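Local structure of p-nitrophenyl phosphatase (Pho2) (Archaeoglobus fulgidus, 3QGM) at residues A[95-99]-A[124-128]; A[115-121]-A[139-143]. The protein probably hydrolyses phosphate monoesters as a metal-dependent phosphatase of the haloacid dehalogenase superfamily, and binds a calcium ion in this crystal. All blocks are in the same frame, centred on the assembly; numbering follows the deposited sequence. Where two conformers were deposited one is given.

In the fold
Both contacts belong to the part of the chain built on the five-stranded parallel sheet, away from the calcium ion held by Asp-14, Asp-16 and Asp-212. From the N terminus, strand 92-95 leads into 95-99, the first half of contact 1. Helix 99-107 and strand 111-112 follow, then segment 115-121, the first half of contact 2, a loop that becomes strand 120-123 at its end. Segment 124-128 then closes contact 1, and 139-143, on helix 131-143, closes contact 2. The segments alternate, so the two closed loops cross. Contact 1 joins the loops leaving two neighbouring strands; contact 2, about 16 Å away between centres, fixes helix 131-143 to strand 120-123 and the loop that enters it.

Contact 1 of 2, residues A[95-99]-A[124-128]; sequences TTGEE and GSNRK
The loops that leave the neighbouring parallel strands 92-95 and 120-123 meet beyond the sheet, where Thr-96 and Glu-98 reach over to Gly-124, Asn-126 and Arg-127. Thr-96 OG1 donates to Gly-124 O at 2.9 Å. Its chi1 of 60° sets this hydroxyl between the backbone N and the carbonyl carbon of its own residue. In return, the carbonyl of Thr-96 takes a hydrogen bond from the side-chain amide of Asn-126, with ND2 2.7 Å from Thr-96 O. That oxygen lies close to the amide plane, although the donor is tilted from the carbonyl plane. The other end of the amide is used too: OD1 accepts from Lys-128 N in an Asx turn, so both ends fix the rotation of the group. An ST turn shapes the facing loop, Thr-95 OG1 accepting from Gly-97 N, and the same hydroxyl bonds to Val-122 O of the adjacent strand. The ST turn begins on the last residue of strand 92-95, and the Asx turn lies in the loop after strand 120-123, each loop of this alpha/beta sheet leading to its own helix. Glu-98, the N-cap residue of helix 99-107, extends its chain beyond CG past Asn-126, with carboxylate and amide planes 57° apart. Its CG passes 3.6 Å from Asn-126 OD1, and its OE2 accepts a nearly straight bond from Arg-127 N at 2.7 Å, met on the anti side of the carboxylate. A water accepts from Glu-98 N, and another donates to Glu-98 OE2.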
loop_
_atom_site.group_PDB
_atom_site.type_symbol
_atom_site.label_atom_id
_atom_site.label_comp_id
_atom_site.label_asym_id
_atom_site.label_seq_id
_atom_site.Cartn_x
_atom_site.Cartn_y
_atom_site.Cartn_z
ATOM N N THR A 95 -8.755 12.133 -9.049
ATOM C CA THR A 95 -7.783 11.126 -9.455
ATOM C C THR A 95 -6.417 11.261 -8.754
ATOM O O THR A 95 -5.995 12.367 -8.417
ATOM C CB THR A 95 -7.593 11.136 -10.949
ATOM O OG1 THR A 95 -6.780 10.036 -11.307
ATOM C CG2 THR A 95 -6.920 12.497 -11.412
ATOM N N THR A 96 -5.754 10.118 -8.536
ATOM C CA THR A 96 -4.393 10.078 -8.016
ATOM C C THR A 96 -3.384 10.128 -9.179
ATOM O O THR A 96 -2.180 10.167 -8.961
ATOM C CB THR A 96 -4.109 8.784 -7.225
ATOM O OG1 THR A 96 -4.299 7.642 -8.075
ATOM C CG2 THR A 96 -5.023 8.647 -6.012
ATOM N N GLY A 97 -3.902 10.156 -10.407
ATOM C CA GLY A 97 -3.120 9.816 -11.575
ATOM C C GLY A 97 -2.368 10.976 -12.171
ATOM O O GLY A 97 -2.427 12.086 -11.677
ATOM N N GLU A 98 -1.606 10.677 -13.212
ATOM C CA GLU A 98 -0.740 11.666 -13.861
ATOM C C GLU A 98 -1.481 12.448 -14.975
ATOM O O GLU A 98 -2.681 12.239 -15.211
ATOM C CB GLU A 98 0.465 10.949 -14.460
ATOM C CG GLU A 98 1.378 10.297 -13.414
ATOM C CD GLU A 98 2.730 9.977 -13.958
ATOM O OE1 GLU A 98 2.979 10.313 -15.135
ATOM O OE2 GLU A 98 3.531 9.359 -13.221
ATOM N N GLU A 99 -0.764 13.317 -15.670
ATOM C CA GLU A 99 -1.424 14.226 -16.619
ATOM C C GLU A 99 -2.177 13.558 -17.760
ATOM O O GLU A 99 -3.180 14.064 -18.200
ATOM C CB GLU A 99 -0.419 15.245 -17.176
ATOM C CG GLU A 99 0.219 15.939 -16.053
ATOM C CD GLU A 99 0.623 17.321 -16.336
ATOM O OE1 GLU A 99 1.186 17.572 -17.418
ATOM O OE2 GLU A 99 0.379 18.138 -15.431
ATOM N N GLY A 124 -4.929 5.897 -10.591
ATOM C CA GLY A 124 -3.927 5.540 -11.577
ATOM C C GLY A 124 -2.552 5.823 -10.945
ATOM O O GLY A 124 -2.442 6.620 -10.004
ATOM N N SER A 125 -1.522 5.162 -11.470
ATOM C CA SER A 125 -0.171 5.376 -11.022
ATOM C C SER A 125 0.251 6.825 -11.125
ATOM O O SER A 125 -0.198 7.531 -12.039
ATOM C CB SER A 125 0.792 4.547 -11.847
ATOM O OG SER A 125 2.004 4.475 -11.157
ATOM N N ASN A 126 1.110 7.258 -10.213
ATOM C CA ASN A 126 1.681 8.613 -10.235
ATOM C C ASN A 126 3.108 8.653 -9.682
ATOM O O ASN A 126 3.339 8.413 -8.463
ATOM C CB ASN A 126 0.784 9.528 -9.405
ATOM C CG ASN A 126 0.997 10.983 -9.701
ATOM O OD1 ASN A 126 2.085 11.388 -10.092
ATOM N ND2 ASN A 126 -0.032 11.790 -9.480
ATOM N N ARG A 127 4.054 9.032 -10.549
ATOM C CA ARG A 127 5.448 9.138 -10.187
ATOM C C ARG A 127 5.641 10.280 -9.170
ATOM O O ARG A 127 6.637 10.361 -8.499
ATOM C CB ARG A 127 6.274 9.378 -11.480
ATOM C CG ARG A 127 7.752 9.010 -11.394
ATOM C CD ARG A 127 8.433 9.135 -12.774
ATOM N NE ARG A 127 8.275 10.467 -13.356
ATOM C CZ ARG A 127 8.942 11.552 -12.974
ATOM N NH1 ARG A 127 9.833 11.490 -11.980
ATOM N NH2 ARG A 127 8.703 12.716 -13.583
ATOM N N LYS A 128 4.645 11.155 -9.057
ATOM C CA LYS A 128 4.637 12.252 -8.110
ATOM C C LYS A 128 3.756 11.952 -6.890
ATOM O O LYS A 128 3.360 12.873 -6.153
ATOM C CB LYS A 128 4.211 13.545 -8.807
ATOM C CG LYS A 128 5.294 14.121 -9.702
ATOM C CD LYS A 128 4.889 15.506 -10.338
ATOM C CE LYS A 128 6.084 16.199 -11.111
ATOM N NZ LYS A 128 5.972 16.161 -12.629
HETATM O O HOH W 1 -1.865 7.974 -13.734
HETATM O O HOH W 2 3.296 6.365 -12.948
#

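Contact 2 of 2, residues A[115-121]-A[139-143]; sequences YDEAEYL and RACLR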
loop_
_atom_site.group_PDB
_atom_site.type_symbol
_atom_site.label_atom_id
_atom_site.label_comp_id
_atom_site.label_asym_id
_atom_site.label_seq_id
_atom_site.Cartn_x
_atom_site.Cartn_y
_atom_site.Cartn_z
ATOM N N TYR A 115 -11.085 16.094 -3.684
ATOM C CA TYR A 115 -11.396 14.753 -3.208
ATOM C C TYR A 115 -12.708 14.690 -2.431
ATOM O O TYR A 115 -13.413 13.698 -2.516
ATOM C CB TYR A 115 -10.244 14.196 -2.339
ATOM C CG TYR A 115 -10.109 14.827 -0.956
ATOM C CD1 TYR A 115 -9.308 15.958 -0.737
ATOM C CD2 TYR A 115 -10.810 14.324 0.120
ATOM C CE1 TYR A 115 -9.195 16.533 0.556
ATOM C CE2 TYR A 115 -10.710 14.900 1.380
ATOM C CZ TYR A 115 -9.901 15.984 1.592
ATOM O OH TYR A 115 -9.849 16.510 2.850
ATOM N N ASP A 116 -13.064 15.765 -1.732
ATOM C CA ASP A 116 -14.286 15.826 -0.934
ATOM C C ASP A 116 -15.524 16.200 -1.732
ATOM O O ASP A 116 -16.610 16.189 -1.196
ATOM C CB ASP A 116 -14.113 16.790 0.280
ATOM C CG ASP A 116 -13.621 18.216 -0.135
ATOM O OD1 ASP A 116 -13.430 18.449 -1.342
ATOM O OD2 ASP A 116 -13.415 19.092 0.742
ATOM N N GLU A 117 -15.370 16.547 -3.006
ATOM C CA GLU A 117 -16.526 16.847 -3.857
ATOM C C GLU A 117 -16.763 15.728 -4.850
ATOM O O GLU A 117 -17.823 15.661 -5.436
ATOM C CB GLU A 117 -16.283 18.142 -4.658
ATOM C CG GLU A 117 -16.174 19.413 -3.795
ATOM C CD GLU A 117 -15.481 20.610 -4.502
ATOM O OE1 GLU A 117 -14.764 20.449 -5.540
ATOM O OE2 GLU A 117 -15.644 21.734 -3.977
ATOM N N ALA A 118 -15.765 14.862 -5.049
ATOM C CA ALA A 118 -15.840 13.835 -6.087
ATOM C C ALA A 118 -16.992 12.867 -5.905
ATOM O O ALA A 118 -17.277 12.477 -4.782
ATOM C CB ALA A 118 -14.521 13.041 -6.128
ATOM N N GLU A 119 -17.618 12.455 -7.005
ATOM C CA GLU A 119 -18.464 11.267 -7.028
ATOM C C GLU A 119 -17.675 10.001 -7.387
ATOM O O GLU A 119 -18.133 8.908 -7.118
ATOM C CB GLU A 119 -19.589 11.390 -8.053
ATOM C CG GLU A 119 -20.084 12.801 -8.308
ATOM C CD GLU A 119 -20.893 12.863 -9.603
ATOM O OE1 GLU A 119 -21.657 11.883 -9.820
ATOM O OE2 GLU A 119 -20.736 13.834 -10.388
ATOM N N TYR A 120 -16.527 10.153 -8.050
ATOM C CA TYR A 120 -15.685 9.017 -8.403
ATOM C C TYR A 120 -14.261 9.245 -7.914
ATOM O O TYR A 120 -13.698 10.350 -8.079
ATOM C CB TYR A 120 -15.634 8.805 -9.917
ATOM C CG TYR A 120 -16.868 8.177 -10.565
ATOM C CD1 TYR A 120 -18.040 8.911 -10.742
ATOM C CD2 TYR A 120 -16.854 6.833 -10.996
ATOM C CE1 TYR A 120 -19.182 8.317 -11.321
ATOM C CE2 TYR A 120 -17.997 6.236 -11.569
ATOM C CZ TYR A 120 -19.139 7.000 -11.734
ATOM O OH TYR A 120 -20.221 6.441 -12.329
ATOM N N LEU A 121 -13.687 8.182 -7.351
ATOM C CA LEU A 121 -12.277 8.088 -7.113
ATOM C C LEU A 121 -11.657 7.280 -8.247
ATOM O O LEU A 121 -12.043 6.149 -8.477
ATOM C CB LEU A 121 -12.021 7.407 -5.726
ATOM C CG LEU A 121 -10.587 6.967 -5.391
ATOM C CD1 LEU A 121 -9.603 8.179 -5.455
ATOM C CD2 LEU A 121 -10.553 6.172 -3.978
ATOM N N ARG A 139 -9.140 9.567 2.097
ATOM C CA ARG A 139 -10.395 10.196 2.520
ATOM C C ARG A 139 -11.517 9.934 1.518
ATOM O O ARG A 139 -12.638 9.652 1.915
ATOM C CB ARG A 139 -10.171 11.676 2.783
ATOM C CG ARG A 139 -9.225 11.866 3.981
ATOM C CD ARG A 139 -8.934 13.328 4.240
ATOM N NE ARG A 139 -8.048 13.514 5.346
ATOM C CZ ARG A 139 -7.530 14.681 5.713
ATOM N NH1 ARG A 139 -7.833 15.797 5.045
ATOM N NH2 ARG A 139 -6.723 14.727 6.771
ATOM N N ALA A 140 -11.217 9.990 0.229
ATOM C CA ALA A 140 -12.213 9.646 -0.811
ATOM C C ALA A 140 -12.737 8.212 -0.692
ATOM O O ALA A 140 -13.951 7.900 -0.832
ATOM C CB ALA A 140 -11.596 9.878 -2.200
ATOM N N CYS A 141 -11.815 7.316 -0.405
ATOM C CA CYS A 141 -12.145 5.920 -0.331
ATOM C C CYS A 141 -13.063 5.655 0.911
ATOM O O CYS A 141 -14.077 4.984 0.806
ATOM C CB CYS A 141 -10.822 5.170 -0.281
ATOM S SG CYS A 141 -10.947 3.469 -0.528
ATOM N N LEU A 142 -12.730 6.276 2.040
ATOM C CA LEU A 142 -13.514 6.213 3.276
ATOM C C LEU A 142 -14.896 6.907 3.153
ATOM O O LEU A 142 -15.813 6.505 3.831
ATOM C CB LEU A 142 -12.772 6.856 4.456
ATOM C CG LEU A 142 -11.583 6.116 5.099
ATOM C CD1 LEU A 142 -10.870 7.097 5.985
ATOM C CD2 LEU A 142 -12.039 4.891 5.897
ATOM N N ARG A 143 -15.027 7.926 2.301
ATOM C CA ARG A 143 -16.360 8.485 2.015
ATOM C C ARG A 143 -17.257 7.489 1.299
ATOM O O ARG A 143 -18.453 7.635 1.290
ATOM C CB ARG A 143 -16.284 9.742 1.160
ATOM C CG ARG A 143 -15.900 10.989 1.886
ATOM C CD ARG A 143 -15.785 12.098 0.845
ATOM N NE ARG A 143 -17.067 12.257 0.197
ATOM C CZ ARG A 143 -17.257 12.615 -1.061
ATOM N NH1 ARG A 143 -16.237 12.877 -1.900
ATOM N NH2 ARG A 143 -18.494 12.706 -1.472
HETATM O O HOH W 3 -20.093 13.138 -3.426
#
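Tyr-115 lays its ring obliquely along the aliphatic part of Arg-139, its CE2 3.6 Å from Arg-139 CB and the phenol end beside CD. The arginine chain is extended from CG to NE, which carries the guanidinium past the phenol: NH1 donates to Tyr-115 OH at 3.1 Å, the oxygen lying at the edge of the guanidinium, near its plane. Ring and guanidinium planes are inclined by 55°, and they meet through the hydroxyl. The main hold on this arginine comes from the neighbouring chain: Arg-139 NE bonds to Pro-162 O of the second subunit, and Arg-139 NH2 forms a salt bridge with Asp-160 of that subunit.

One turn further along helix 131-143, Arg-143 bends at chi3 (60°) and brings NH1 into the turn formed by 115-118. There NH1 donates to Ala-118 O at 3.1 Å, meeting a lone pair of that oxygen in its carbonyl plane, although the oxygen is tilted from the guanidinium plane. NH1 also donates, more weakly, to Tyr-115 O at 3.0 Å. The carbonyl oxygen of Asp-116 sits over one face of the guanidinium, and a water bridges NH2 and Ala-118 O.

Apart from these polar groups, Leu-121 on strand 120-123 points at the helix. Its CD2 packs 3.8 Å from Cys-141 CB, and CD1 lies 4.2 Å from Ala-140 CB. This is the strand-to-helix packing of a beta-alpha-beta unit that continues into strand 146-149. Since Arg-143 NH1 meets main-chain oxygens, one bond sound and one weak, it follows the path of the loop rather than its side chains, and the carbonyl dipoles and the water probably help to offset its charge.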